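Local atomic coordinates of 3-dehydroquinate dehydratase (Clostridium difficile, PDB entry 3JS3), a protein that catalyses the cis-dehydration of 3-dehydroquinate to 3-dehydroshikimate through an imine intermediate, the third step of the chorismate pathway leading to aromatic amino acids. Residues H147-T152 and A176-N181; M207-M212 and S236-I241; P203-S208 and F223-T228. All blocks are in the same frame, centred on the assembly; numbering follows the deposited sequence.

Contact 1 (H147-T152 and A176-N181); sequences HDFNKT and AVMPQN
Met178 lies against residues 148-149, touching them with CB, CG and CE. Its CB lies 3.5 Å from Asp148 O. With CG anti to the backbone N (chi1 -175°), CG is carried to 3.5 Å from Phe149 O, and bends at the next two torsions fold the chain back until CE stands 4.0 Å from CD1 of the Phe149 ring. The backbone of Met178 is held as well: its N donates to Lys151 O from well above the carbonyl plane, while its own O accepts from Thr152 OG1 at 2.6 Å, again from above the plane. Ahead of these loops, the strands pair in parallel, Asp148 N donating to Ala176 O at 2.9 Å, and His147 CD2 rests against Ala176 CB. Asp148 OD1 accepts from Asn150 N in an Asx turn and also from Lys151 N, which makes an Asx motif. Gln180 reaches back across this loop, its CG 3.6 Å from Asn150 O. His147 is the catalytic proton donor/acceptor, and Glu90 holds its ND1. The contact joins the C-terminal ends of parallel strands 141-148 and 172-177 of a beta-alpha-beta unit, with helix 182-199 against Thr152, Val177 and Pro179 and strand 205-208 beside Ala176.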
ATOM      1  N   HIS A 147      18.086 -10.935   7.181  1.00 19.69           N
ATOM      2  CA  HIS A 147      17.404  -9.847   7.861  1.00 21.03           C
ATOM      3  C   HIS A 147      18.400  -8.790   8.329  1.00 21.14           C
ATOM      4  O   HIS A 147      19.499  -9.121   8.777  1.00 23.88           O
ATOM      5  CB  HIS A 147      16.669 -10.389   9.093  1.00 21.61           C
ATOM      6  CG  HIS A 147      15.782 -11.562   8.807  1.00 23.64           C
ATOM      7  ND1 HIS A 147      16.280 -12.821   8.548  1.00 29.83           N
ATOM      8  CD2 HIS A 147      14.434 -11.680   8.782  1.00 29.01           C
ATOM      9  CE1 HIS A 147      15.276 -13.656   8.342  1.00 33.81           C
ATOM     10  NE2 HIS A 147      14.146 -12.989   8.483  1.00 31.81           N
ATOM     11  N   ASP A 148      18.039  -7.524   8.193  1.00 19.86           N
ATOM     12  CA  ASP A 148      18.871  -6.440   8.686  1.00 19.85           C
ATOM     13  C   ASP A 148      17.941  -5.568   9.479  1.00 19.32           C
ATOM     14  O   ASP A 148      17.113  -4.886   8.894  1.00 19.49           O
ATOM     15  CB  ASP A 148      19.515  -5.661   7.543  1.00 20.32           C
ATOM     16  CG  ASP A 148      20.502  -4.604   8.027  1.00 22.29           C
ATOM     17  OD1 ASP A 148      20.305  -4.011   9.122  1.00 23.61           O
ATOM     18  OD2 ASP A 148      21.476  -4.348   7.286  1.00 26.25           O
ATOM     19  N   PHE A 149      18.069  -5.609  10.806  1.00 19.97           N
ATOM     20  CA  PHE A 149      17.222  -4.810  11.727  1.00 21.29           C
ATOM     21  C   PHE A 149      17.682  -3.358  12.009  1.00 21.57           C
ATOM     22  O   PHE A 149      17.027  -2.631  12.778  1.00 21.25           O
ATOM     23  CB  PHE A 149      17.036  -5.555  13.067  1.00 21.97           C
ATOM     24  CG  PHE A 149      16.045  -6.700  12.994  1.00 20.84           C
ATOM     25  CD1 PHE A 149      14.755  -6.548  13.489  1.00 22.77           C
ATOM     26  CD2 PHE A 149      16.394  -7.896  12.406  1.00 20.54           C
ATOM     27  CE1 PHE A 149      13.823  -7.589  13.413  1.00 26.82           C
ATOM     28  CE2 PHE A 149      15.483  -8.939  12.320  1.00 24.08           C
ATOM     29  CZ  PHE A 149      14.184  -8.786  12.831  1.00 22.77           C
ATOM     30  N   ASN A 150      18.783  -2.924  11.403  1.00 22.47           N
ATOM     31  CA  ASN A 150      19.269  -1.558  11.644  1.00 23.62           C
ATOM     32  C   ASN A 150      19.265  -0.651  10.420  1.00 23.93           C
ATOM     33  O   ASN A 150      19.124   0.568  10.545  1.00 25.29           O
ATOM     34  CB  ASN A 150      20.716  -1.592  12.185  1.00 23.97           C
ATOM     35  CG  ASN A 150      20.849  -2.372  13.486  1.00 28.43           C
ATOM     36  OD1 ASN A 150      21.853  -3.039  13.706  1.00 32.36           O
ATOM     37  ND2 ASN A 150      19.826  -2.314  14.337  1.00 33.20           N
ATOM     38  N   LYS A 151      19.402  -1.257   9.246  1.00 24.24           N
ATOM     39  CA  LYS A 151      19.584  -0.536   7.999  1.00 23.81           C
ATOM     40  C   LYS A 151      18.899  -1.183   6.812  1.00 22.75           C
ATOM     41  O   LYS A 151      18.511  -2.341   6.872  1.00 23.63           O
ATOM     42  CB  LYS A 151      21.101  -0.538   7.751  1.00 24.58           C
ATOM     43  CG  LYS A 151      21.619  -0.033   6.408  1.00 27.43           C
ATOM     44  CD  LYS A 151      23.173   0.003   6.442  1.00 30.50           C
ATOM     45  CE  LYS A 151      23.764   0.718   5.211  1.00 34.55           C
ATOM     46  NZ  LYS A 151      25.261   1.007   5.342  1.00 38.36           N
ATOM     47  N   THR A 152      18.725  -0.399   5.755  1.00 21.45           N
ATOM     48  CA  THR A 152      18.216  -0.854   4.490  1.00 21.37           C
ATOM     49  C   THR A 152      19.386  -0.700   3.537  1.00 21.93           C
ATOM     50  O   THR A 152      19.778   0.417   3.219  1.00 21.94           O
ATOM     51  CB  THR A 152      17.041  -0.003   3.974  1.00 22.33           C
ATOM     52  OG1 THR A 152      15.862  -0.285   4.750  1.00 22.44           O
ATOM     53  CG2 THR A 152      16.754  -0.319   2.497  1.00 19.72           C
ATOM     54  N   ALA A 176      14.532  -9.307   4.556  1.00 17.07           N
ATOM     55  CA  ALA A 176      13.797  -8.321   5.337  1.00 17.52           C
ATOM     56  C   ALA A 176      14.798  -7.220   5.734  1.00 17.84           C
ATOM     57  O   ALA A 176      15.867  -7.515   6.234  1.00 18.24           O
ATOM     58  CB  ALA A 176      13.200  -8.936   6.570  1.00 17.58           C
ATOM     59  N   VAL A 177      14.439  -5.966   5.524  1.00 18.71           N
ATOM     60  CA  VAL A 177      15.314  -4.837   5.868  1.00 18.73           C
ATOM     61  C   VAL A 177      14.564  -3.812   6.715  1.00 18.50           C
ATOM     62  O   VAL A 177      13.336  -3.823   6.755  1.00 19.00           O
ATOM     63  CB  VAL A 177      15.874  -4.165   4.604  1.00 18.67           C
ATOM     64  CG1 VAL A 177      16.784  -5.131   3.846  1.00 16.60           C
ATOM     65  CG2 VAL A 177      14.753  -3.687   3.726  1.00 18.94           C
ATOM     66  N   MET A 178      15.308  -2.940   7.392  1.00 17.66           N
ATOM     67  CA  MET A 178      14.724  -1.924   8.265  1.00 17.51           C
ATOM     68  C   MET A 178      14.950  -0.523   7.693  1.00 18.00           C
ATOM     69  O   MET A 178      16.099  -0.130   7.375  1.00 15.09           O
ATOM     70  CB  MET A 178      15.343  -2.004   9.671  1.00 18.48           C
ATOM     71  CG  MET A 178      14.708  -1.063  10.702  1.00 21.35           C
ATOM     72  SD  MET A 178      13.046  -1.558  11.229  1.00 27.23           S
ATOM     73  CE  MET A 178      13.422  -2.993  12.230  1.00 19.64           C
ATOM     74  N   PRO A 179      13.853   0.237   7.532  1.00 18.55           N
ATOM     75  CA  PRO A 179      14.021   1.582   7.029  1.00 19.08           C
ATOM     76  C   PRO A 179      14.289   2.542   8.154  1.00 18.84           C
ATOM     77  O   PRO A 179      13.818   2.350   9.277  1.00 19.90           O
ATOM     78  CB  PRO A 179      12.661   1.887   6.383  1.00 18.67           C
ATOM     79  CG  PRO A 179      11.684   1.098   7.211  1.00 19.32           C
ATOM     80  CD  PRO A 179      12.427  -0.144   7.640  1.00 18.82           C
ATOM     81  N   GLN A 180      15.075   3.554   7.848  1.00 19.45           N
ATOM     82  CA  GLN A 180      15.394   4.610   8.778  1.00 19.74           C
ATOM     83  C   GLN A 180      14.688   5.852   8.275  1.00 18.14           C
ATOM     84  O   GLN A 180      14.708   6.898   8.940  1.00 16.96           O
ATOM     85  CB  GLN A 180      16.890   4.827   8.751  1.00 20.82           C
ATOM     86  CG  GLN A 180      17.683   3.613   9.170  1.00 25.25           C
ATOM     87  CD  GLN A 180      18.921   3.437   8.310  1.00 29.00           C
ATOM     88  OE1 GLN A 180      20.020   3.871   8.679  1.00 24.55           O
ATOM     89  NE2 GLN A 180      18.722   2.855   7.097  1.00 21.79           N
ATOM     90  N   ASN A 181      14.102   5.736   7.075  1.00 17.02           N
ATOM     91  CA  ASN A 181      13.351   6.817   6.434  1.00 17.39           C
ATOM     92  C   ASN A 181      12.432   6.272   5.339  1.00 18.93           C
ATOM     93  O   ASN A 181      12.518   5.081   4.951  1.00 18.80           O
ATOM     94  CB  ASN A 181      14.282   7.929   5.908  1.00 18.04           C
ATOM     95  CG  ASN A 181      15.296   7.426   4.889  1.00 17.20           C
ATOM     96  OD1 ASN A 181      15.011   6.564   4.079  1.00 19.25           O
ATOM     97  ND2 ASN A 181      16.466   7.994   4.916  1.00 20.92           N
TER

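Contact 2 (M207-M212 and S236-I241); sequences MSMSGM and SAPGQI. With DHS (3-amino-4,5-dihydroxy-cyclohex-1-enecarboxylate), chain E.
Met209 and Ser210 meet Pro238 and Gly239 in a small loop-to-loop contact at the surface, where the chain leaving strand 205-208 touches the substrate-binding loop between strand 227-229 and helix 243-254. One backbone hydrogen bond joins them: Ser210 N donates to Pro238 O at 2.9 Å, nearly straight at the hydrogen (163°) but from well above the carbonyl plane. The same oxygen also accepts from Arg217, so two donors grip it. Beside this bond Met209 lays its CB 3.7 Å from Pro238 O, and its SD comes to 4.2 Å from Pro238 CD. The backbones approach closely at Gly239, which has no side chain and brings its CA to 3.7 Å from Ser210 C. Pro238 and Gly239 are the central residues of a type II beta turn in this TIM-barrel enzyme, and the end residues of that turn, Ala237 and Gln240, touch the bound 3-amino-4,5-dihydroxy-cyclohex-1-enecarboxylate. Ser236 OG donates to the ligand hydroxyl O3 at 2.7 Å. Gln240, its chain extended beyond CG, brings its amide to Ser236 and the ligand, so that NE2 donates to carboxylate oxygen O5 at 3.0 Å, while OE1 accepts from Ser236 N at 2.8 Å and thereby fixes the rotation of the amide. Ala237 CB presses on the carboxylate carbon C7, and from strand 205-208 Met207 CG approaches the other carboxylate oxygen, O4.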
ATOM      1  N   MET A 207      10.508  -7.724   2.317  1.00 21.22           N
ATOM      2  CA  MET A 207       9.742  -6.846   3.157  1.00 21.10           C
ATOM      3  C   MET A 207      10.598  -5.740   3.767  1.00 21.17           C
ATOM      4  O   MET A 207      11.806  -5.923   4.054  1.00 19.65           O
ATOM      5  CB  MET A 207       9.055  -7.598   4.290  1.00 21.88           C
ATOM      6  CG  MET A 207       9.968  -8.509   5.112  1.00 23.56           C
ATOM      7  SD  MET A 207      10.168 -10.158   4.402  1.00 32.30           S
ATOM      8  CE  MET A 207       8.581 -10.852   4.788  1.00 22.56           C
ATOM      9  N   SER A 208       9.947  -4.601   3.974  1.00 21.21           N
ATOM     10  CA  SER A 208      10.541  -3.464   4.664  1.00 21.18           C
ATOM     11  C   SER A 208       9.808  -3.523   6.000  1.00 20.83           C
ATOM     12  O   SER A 208       8.566  -3.458   6.044  1.00 20.62           O
ATOM     13  CB  SER A 208      10.261  -2.176   3.913  1.00 20.55           C
ATOM     14  OG  SER A 208      10.870  -1.049   4.524  1.00 25.51           O
ATOM     15  N   MET A 209      10.569  -3.708   7.075  1.00 20.12           N
ATOM     16  CA  MET A 209      10.024  -3.825   8.425  1.00 19.91           C
ATOM     17  C   MET A 209       9.512  -2.524   9.077  1.00 20.44           C
ATOM     18  O   MET A 209       9.742  -1.415   8.589  1.00 19.84           O
ATOM     19  CB  MET A 209      11.066  -4.498   9.337  1.00 20.56           C
ATOM     20  CG  MET A 209      11.333  -5.989   8.982  1.00 24.38           C
ATOM     21  SD  MET A 209      12.538  -6.821  10.073  1.00 25.31           S
ATOM     22  CE  MET A 209      14.065  -6.027   9.602  1.00 22.73           C
ATOM     23  N   SER A 210       8.810  -2.713  10.196  1.00 21.32           N
ATOM     24  CA  SER A 210       8.204  -1.667  11.014  1.00 21.61           C
ATOM     25  C   SER A 210       7.001  -1.024  10.350  1.00 21.82           C
ATOM     26  O   SER A 210       6.722  -1.255   9.162  1.00 23.11           O
ATOM     27  CB  SER A 210       9.213  -0.562  11.378  1.00 21.86           C
ATOM     28  OG  SER A 210       9.422   0.288  10.273  1.00 22.24           O
ATOM     29  N   GLY A 211       6.307  -0.188  11.127  1.00 21.63           N
ATOM     30  CA  GLY A 211       5.125   0.530  10.664  1.00 21.58           C
ATOM     31  C   GLY A 211       5.371   1.337   9.400  1.00 22.51           C
ATOM     32  O   GLY A 211       4.515   1.402   8.510  1.00 22.52           O
ATOM     33  N   MET A 212       6.556   1.918   9.291  1.00 21.18           N
ATOM     34  CA  MET A 212       6.895   2.737   8.122  1.00 21.94           C
ATOM     35  C   MET A 212       6.919   1.948   6.810  1.00 21.40           C
ATOM     36  O   MET A 212       6.513   2.443   5.769  1.00 22.07           O
ATOM     37  CB  MET A 212       8.245   3.429   8.361  1.00 21.60           C
ATOM     38  CG  MET A 212       8.674   4.368   7.291  1.00 24.12           C
ATOM     39  SD  MET A 212      10.150   5.305   7.748  1.00 28.79           S
ATOM     40  CE  MET A 212       9.579   6.302   9.145  1.00 29.93           C
ATOM     41  N   SER A 236       5.518 -11.629  14.768  1.00 29.62           N
ATOM     42  CA  SER A 236       6.748 -12.455  14.725  1.00 28.43           C
ATOM     43  C   SER A 236       7.900 -11.608  14.156  1.00 27.21           C
ATOM     44  O   SER A 236       9.063 -11.993  14.212  1.00 27.33           O
ATOM     45  CB  SER A 236       6.577 -13.760  13.914  1.00 27.49           C
ATOM     46  OG  SER A 236       6.573 -13.535  12.511  1.00 27.15           O
ATOM     47  N   ALA A 237       7.549 -10.463  13.586  1.00 27.47           N
ATOM     48  CA  ALA A 237       8.519  -9.498  13.057  1.00 27.27           C
ATOM     49  C   ALA A 237       7.846  -8.116  13.082  1.00 27.74           C
ATOM     50  O   ALA A 237       6.625  -8.001  12.878  1.00 27.64           O
ATOM     51  CB  ALA A 237       8.951  -9.867  11.672  1.00 26.57           C
ATOM     52  N   PRO A 238       8.627  -7.059  13.330  1.00 26.86           N
ATOM     53  CA  PRO A 238       7.982  -5.747  13.402  1.00 26.87           C
ATOM     54  C   PRO A 238       7.315  -5.266  12.098  1.00 25.94           C
ATOM     55  O   PRO A 238       7.915  -5.314  11.018  1.00 24.18           O
ATOM     56  CB  PRO A 238       9.112  -4.801  13.840  1.00 28.57           C
ATOM     57  CG  PRO A 238      10.409  -5.576  13.669  1.00 29.25           C
ATOM     58  CD  PRO A 238      10.085  -7.026  13.508  1.00 26.96           C
ATOM     59  N   GLY A 239       6.075  -4.814  12.220  1.00 25.49           N
ATOM     60  CA  GLY A 239       5.334  -4.264  11.098  1.00 25.48           C
ATOM     61  C   GLY A 239       4.234  -5.138  10.525  1.00 25.65           C
ATOM     62  O   GLY A 239       3.389  -4.657   9.773  1.00 23.56           O
ATOM     63  N   GLN A 240       4.245  -6.428  10.829  1.00 26.37           N
ATOM     64  CA  GLN A 240       3.171  -7.271  10.310  1.00 26.87           C
ATOM     65  C   GLN A 240       1.832  -6.863  10.932  1.00 26.22           C
ATOM     66  O   GLN A 240       1.771  -6.458  12.085  1.00 25.61           O
ATOM     67  CB  GLN A 240       3.473  -8.794  10.413  1.00 27.15           C
ATOM     68  CG  GLN A 240       4.124  -9.249  11.659  1.00 28.14           C
ATOM     69  CD  GLN A 240       4.299 -10.769  11.773  1.00 25.15           C
ATOM     70  OE1 GLN A 240       3.740 -11.369  12.669  1.00 25.76           O
ATOM     71  NE2 GLN A 240       5.080 -11.379  10.885  1.00 30.05           N
ATOM     72  N   ILE A 241       0.786  -6.857  10.109  1.00 25.56           N
ATOM     73  CA  ILE A 241      -0.578  -6.558  10.583  1.00 25.14           C
ATOM     74  C   ILE A 241      -1.298  -7.899  10.745  1.00 24.19           C
ATOM     75  O   ILE A 241      -0.733  -8.929  10.389  1.00 23.73           O
ATOM     76  CB  ILE A 241      -1.342  -5.649   9.617  1.00 25.20           C
ATOM     77  CG1 ILE A 241      -1.367  -6.274   8.227  1.00 23.49           C
ATOM     78  CG2 ILE A 241      -0.702  -4.204   9.608  1.00 24.87           C
ATOM     79  CD1 ILE A 241      -2.316  -5.631   7.285  1.00 28.16           C
TER
HETATM   80  C1  DHS E 301       8.983 -12.200   8.801  1.00 37.66           C
HETATM   81  C3  DHS E 301      10.371 -14.136   8.005  1.00 41.12           C
HETATM   82  C4  DHS E 301       9.658 -15.021   9.045  1.00 39.78           C
HETATM   83  C5  DHS E 301       9.184 -14.233  10.255  1.00 38.41           C
HETATM   84  C6  DHS E 301       8.302 -13.080   9.799  1.00 39.06           C
HETATM   85  C7  DHS E 301       8.469 -10.829   8.679  1.00 39.05           C
HETATM   86  C2  DHS E 301       9.967 -12.670   8.023  1.00 38.16           C
HETATM   87  O2  DHS E 301      10.579 -16.029   9.450  1.00 39.45           O
HETATM   88  O3  DHS E 301       8.363 -14.990  11.153  1.00 35.08           O
HETATM   89  O4  DHS E 301       9.214  -9.872   8.332  1.00 43.46           O
HETATM   90  O5  DHS E 301       7.265 -10.635   8.958  1.00 35.68           O

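Contact 3 (P203-S208 and F223-T228); sequences PIITMS and FGSALT. With DHS (3-amino-4,5-dihydroxy-cyclohex-1-enecarboxylate), chain E.
Two direct hydrogen bonds tie the start of strand 205-208 to the chain leading into strand 227-229, and both are almost straight. Ala226 N donates to Ile204 O at 2.9 Å, nearly along the carbonyl axis. Ser225 supplies the other from its side chain: extended away from its own N (chi1 -176°), OG stands where Thr206 N can donate to it at 3.0 Å, taking the place of a backbone acceptor. The hydroxyl of Thr206 is engaged elsewhere, with Thr192 of helix 182-199. Two waters extend the polar seam, one accepting from Ile204 N and donating to Gly224 O, the other donating to both Thr206 O and Leu227 O. Apolar contacts flank these bonds. Pro203 CB touches Ala226 CB at 3.7 Å. The CG1-CD1 branch of Ile205 meets Leu227 CB at 4.0 Å from CG1 and Leu227 CD1 from its tip, while the other branch, CG2, lies 3.5 Å from Leu227 O. Every touching residue is buried, and Ile205 also packs on Lys174, the Schiff-base lysine. Strands 205-208 and 227-229 are the seventh and eighth in chain order, and their junction through side chain, water and backbone closes the eight-stranded beta-alpha barrel of the type I dehydroquinases.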
ATOM      1  N   PRO A 203      10.372 -17.201  -7.596  1.00 18.57           N
ATOM      2  CA  PRO A 203       9.758 -16.229  -6.702  1.00 18.23           C
ATOM      3  C   PRO A 203      10.702 -15.794  -5.587  1.00 18.71           C
ATOM      4  O   PRO A 203      11.590 -16.549  -5.209  1.00 18.53           O
ATOM      5  CB  PRO A 203       8.548 -16.961  -6.135  1.00 18.44           C
ATOM      6  CG  PRO A 203       8.471 -18.266  -6.855  1.00 18.78           C
ATOM      7  CD  PRO A 203       9.817 -18.541  -7.392  1.00 19.37           C
ATOM      8  N   ILE A 204      10.518 -14.563  -5.116  1.00 18.49           N
ATOM      9  CA  ILE A 204      11.312 -13.990  -4.054  1.00 17.79           C
ATOM     10  C   ILE A 204      10.365 -13.438  -3.013  1.00 19.71           C
ATOM     11  O   ILE A 204       9.199 -13.149  -3.304  1.00 18.00           O
ATOM     12  CB  ILE A 204      12.241 -12.851  -4.556  1.00 18.02           C
ATOM     13  CG1 ILE A 204      11.422 -11.715  -5.167  1.00 18.47           C
ATOM     14  CG2 ILE A 204      13.280 -13.382  -5.576  1.00 15.63           C
ATOM     15  CD1 ILE A 204      12.239 -10.509  -5.620  1.00 17.84           C
ATOM     16  N   ILE A 205      10.876 -13.285  -1.793  1.00 20.10           N
ATOM     17  CA  ILE A 205      10.090 -12.762  -0.695  1.00 20.46           C
ATOM     18  C   ILE A 205      10.844 -11.553  -0.151  1.00 20.78           C
ATOM     19  O   ILE A 205      12.002 -11.680   0.136  1.00 22.26           O
ATOM     20  CB  ILE A 205       9.956 -13.788   0.435  1.00 19.28           C
ATOM     21  CG1 ILE A 205       9.364 -15.115  -0.077  1.00 20.36           C
ATOM     22  CG2 ILE A 205       9.079 -13.218   1.508  1.00 18.89           C
ATOM     23  CD1 ILE A 205       9.436 -16.299   0.940  1.00 12.89           C
ATOM     24  N   THR A 206      10.212 -10.384  -0.060  1.00 19.81           N
ATOM     25  CA  THR A 206      10.891  -9.218   0.478  1.00 19.71           C
ATOM     26  C   THR A 206       9.949  -8.402   1.336  1.00 20.76           C
ATOM     27  O   THR A 206       8.756  -8.377   1.111  1.00 20.25           O
ATOM     28  CB  THR A 206      11.370  -8.257  -0.619  1.00 20.28           C
ATOM     29  OG1 THR A 206      10.239  -7.586  -1.187  1.00 20.89           O
ATOM     30  CG2 THR A 206      12.195  -8.977  -1.702  1.00 16.26           C
ATOM     31  N   MET A 207      10.508  -7.724   2.317  1.00 21.22           N
ATOM     32  CA  MET A 207       9.742  -6.846   3.157  1.00 21.10           C
ATOM     33  C   MET A 207      10.598  -5.740   3.767  1.00 21.17           C
ATOM     34  O   MET A 207      11.806  -5.923   4.054  1.00 19.65           O
ATOM     35  CB  MET A 207       9.055  -7.598   4.290  1.00 21.88           C
ATOM     36  CG  MET A 207       9.968  -8.509   5.112  1.00 23.56           C
ATOM     37  SD  MET A 207      10.168 -10.158   4.402  1.00 32.30           S
ATOM     38  CE  MET A 207       8.581 -10.852   4.788  1.00 22.56           C
ATOM     39  N   SER A 208       9.947  -4.601   3.974  1.00 21.21           N
ATOM     40  CA  SER A 208      10.541  -3.464   4.664  1.00 21.18           C
ATOM     41  C   SER A 208       9.808  -3.523   6.000  1.00 20.83           C
ATOM     42  O   SER A 208       8.566  -3.458   6.044  1.00 20.62           O
ATOM     43  CB  SER A 208      10.261  -2.176   3.913  1.00 20.55           C
ATOM     44  OG  SER A 208      10.870  -1.049   4.524  1.00 25.51           O
ATOM     45  N   PHE A 223       4.682  -5.230  -7.113  1.00 21.08           N
ATOM     46  CA  PHE A 223       6.127  -5.118  -7.032  1.00 19.25           C
ATOM     47  C   PHE A 223       6.990  -6.378  -7.102  1.00 19.93           C
ATOM     48  O   PHE A 223       8.176  -6.271  -7.459  1.00 16.91           O
ATOM     49  CB  PHE A 223       6.506  -4.187  -5.895  1.00 19.17           C
ATOM     50  CG  PHE A 223       6.088  -2.771  -6.144  1.00 18.88           C
ATOM     51  CD1 PHE A 223       6.880  -1.926  -6.889  1.00 16.21           C
ATOM     52  CD2 PHE A 223       4.874  -2.297  -5.686  1.00 19.44           C
ATOM     53  CE1 PHE A 223       6.493  -0.620  -7.143  1.00 16.50           C
ATOM     54  CE2 PHE A 223       4.473  -0.997  -5.949  1.00 21.66           C
ATOM     55  CZ  PHE A 223       5.289  -0.155  -6.682  1.00 18.35           C
ATOM     56  N   GLY A 224       6.412  -7.550  -6.825  1.00 19.74           N
ATOM     57  CA  GLY A 224       7.154  -8.799  -6.955  1.00 21.47           C
ATOM     58  C   GLY A 224       7.289  -9.770  -5.780  1.00 21.49           C
ATOM     59  O   GLY A 224       7.620 -10.931  -6.005  1.00 24.58           O
ATOM     60  N   SER A 225       7.031  -9.339  -4.551  1.00 20.62           N
ATOM     61  CA  SER A 225       7.137 -10.254  -3.392  1.00 20.10           C
ATOM     62  C   SER A 225       5.995 -11.289  -3.468  1.00 20.70           C
ATOM     63  O   SER A 225       4.836 -10.927  -3.488  1.00 22.24           O
ATOM     64  CB  SER A 225       7.115  -9.495  -2.066  1.00 19.04           C
ATOM     65  OG  SER A 225       7.308 -10.375  -0.948  1.00 18.09           O
ATOM     66  N   ALA A 226       6.354 -12.571  -3.510  1.00 22.43           N
ATOM     67  CA  ALA A 226       5.394 -13.695  -3.693  1.00 22.87           C
ATOM     68  C   ALA A 226       4.678 -14.177  -2.416  1.00 22.46           C
ATOM     69  O   ALA A 226       3.699 -14.948  -2.470  1.00 21.69           O
ATOM     70  CB  ALA A 226       6.134 -14.863  -4.332  1.00 21.09           C
ATOM     71  N   LEU A 227       5.153 -13.694  -1.277  1.00 23.88           N
ATOM     72  CA  LEU A 227       4.650 -14.105   0.007  1.00 23.07           C
ATOM     73  C   LEU A 227       4.769 -12.994   1.043  1.00 23.13           C
ATOM     74  O   LEU A 227       5.758 -12.212   1.077  1.00 21.76           O
ATOM     75  CB  LEU A 227       5.413 -15.345   0.407  1.00 24.48           C
ATOM     76  CG  LEU A 227       5.074 -16.122   1.675  1.00 28.54           C
ATOM     77  CD1 LEU A 227       5.622 -17.545   1.555  1.00 31.42           C
ATOM     78  CD2 LEU A 227       5.655 -15.394   2.907  1.00 28.61           C
ATOM     79  N   THR A 228       3.733 -12.889   1.861  1.00 21.73           N
ATOM     80  CA  THR A 228       3.679 -11.877   2.864  1.00 20.51           C
ATOM     81  C   THR A 228       3.243 -12.532   4.171  1.00 20.76           C
ATOM     82  O   THR A 228       2.456 -13.476   4.161  1.00 20.30           O
ATOM     83  CB  THR A 228       2.801 -10.722   2.383  1.00 21.53           C
ATOM     84  OG1 THR A 228       2.773  -9.680   3.374  1.00 25.08           O
ATOM     85  CG2 THR A 228       1.378 -11.195   2.042  1.00 19.55           C
TER
HETATM   86  C1  DHS E 301       8.983 -12.200   8.801  1.00 37.66           C
HETATM   87  C3  DHS E 301      10.371 -14.136   8.005  1.00 41.12           C
HETATM   88  C4  DHS E 301       9.658 -15.021   9.045  1.00 39.78           C
HETATM   89  C5  DHS E 301       9.184 -14.233  10.255  1.00 38.41           C
HETATM   90  C6  DHS E 301       8.302 -13.080   9.799  1.00 39.06           C
HETATM   91  C7  DHS E 301       8.469 -10.829   8.679  1.00 39.05           C
HETATM   92  C2  DHS E 301       9.967 -12.670   8.023  1.00 38.16           C
HETATM   93  O2  DHS E 301      10.579 -16.029   9.450  1.00 39.45           O
HETATM   94  O3  DHS E 301       8.363 -14.990  11.153  1.00 35.08           O
HETATM   95  O4  DHS E 301       9.214  -9.872   8.332  1.00 43.46           O
HETATM   96  O5  DHS E 301       7.265 -10.635   8.958  1.00 35.68           O
HETATM   97  O   HOH W   1       8.679 -13.014  -6.917  1.00 21.32           O
HETATM   98  O   HOH W   2       6.660  -9.988   2.362  1.00 32.16           O

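Strand 205-208 runs through this set: contacts 2 and 3 share Met207 and Ser208, and contact 1 adjoins them through strand 172-177, its neighbour in the sheet, where Val177 exchanges probable backbone hydrogen bonds with Met207 and Met209. Contact 3 is wholly buried and relies on straight bonds, bridging waters and aliphatic packing. Contact 1 is partly buried, passing from strand pairing at the catalytic histidine into exposed loops. Contact 2 lies at the surface and has a single hydrogen bond across it, with much of its polar chemistry directed to the ligand. Contacts 1 and 2 lie about 10 Å apart, centre to centre, whereas contact 3 is about 13 Å from contact 2.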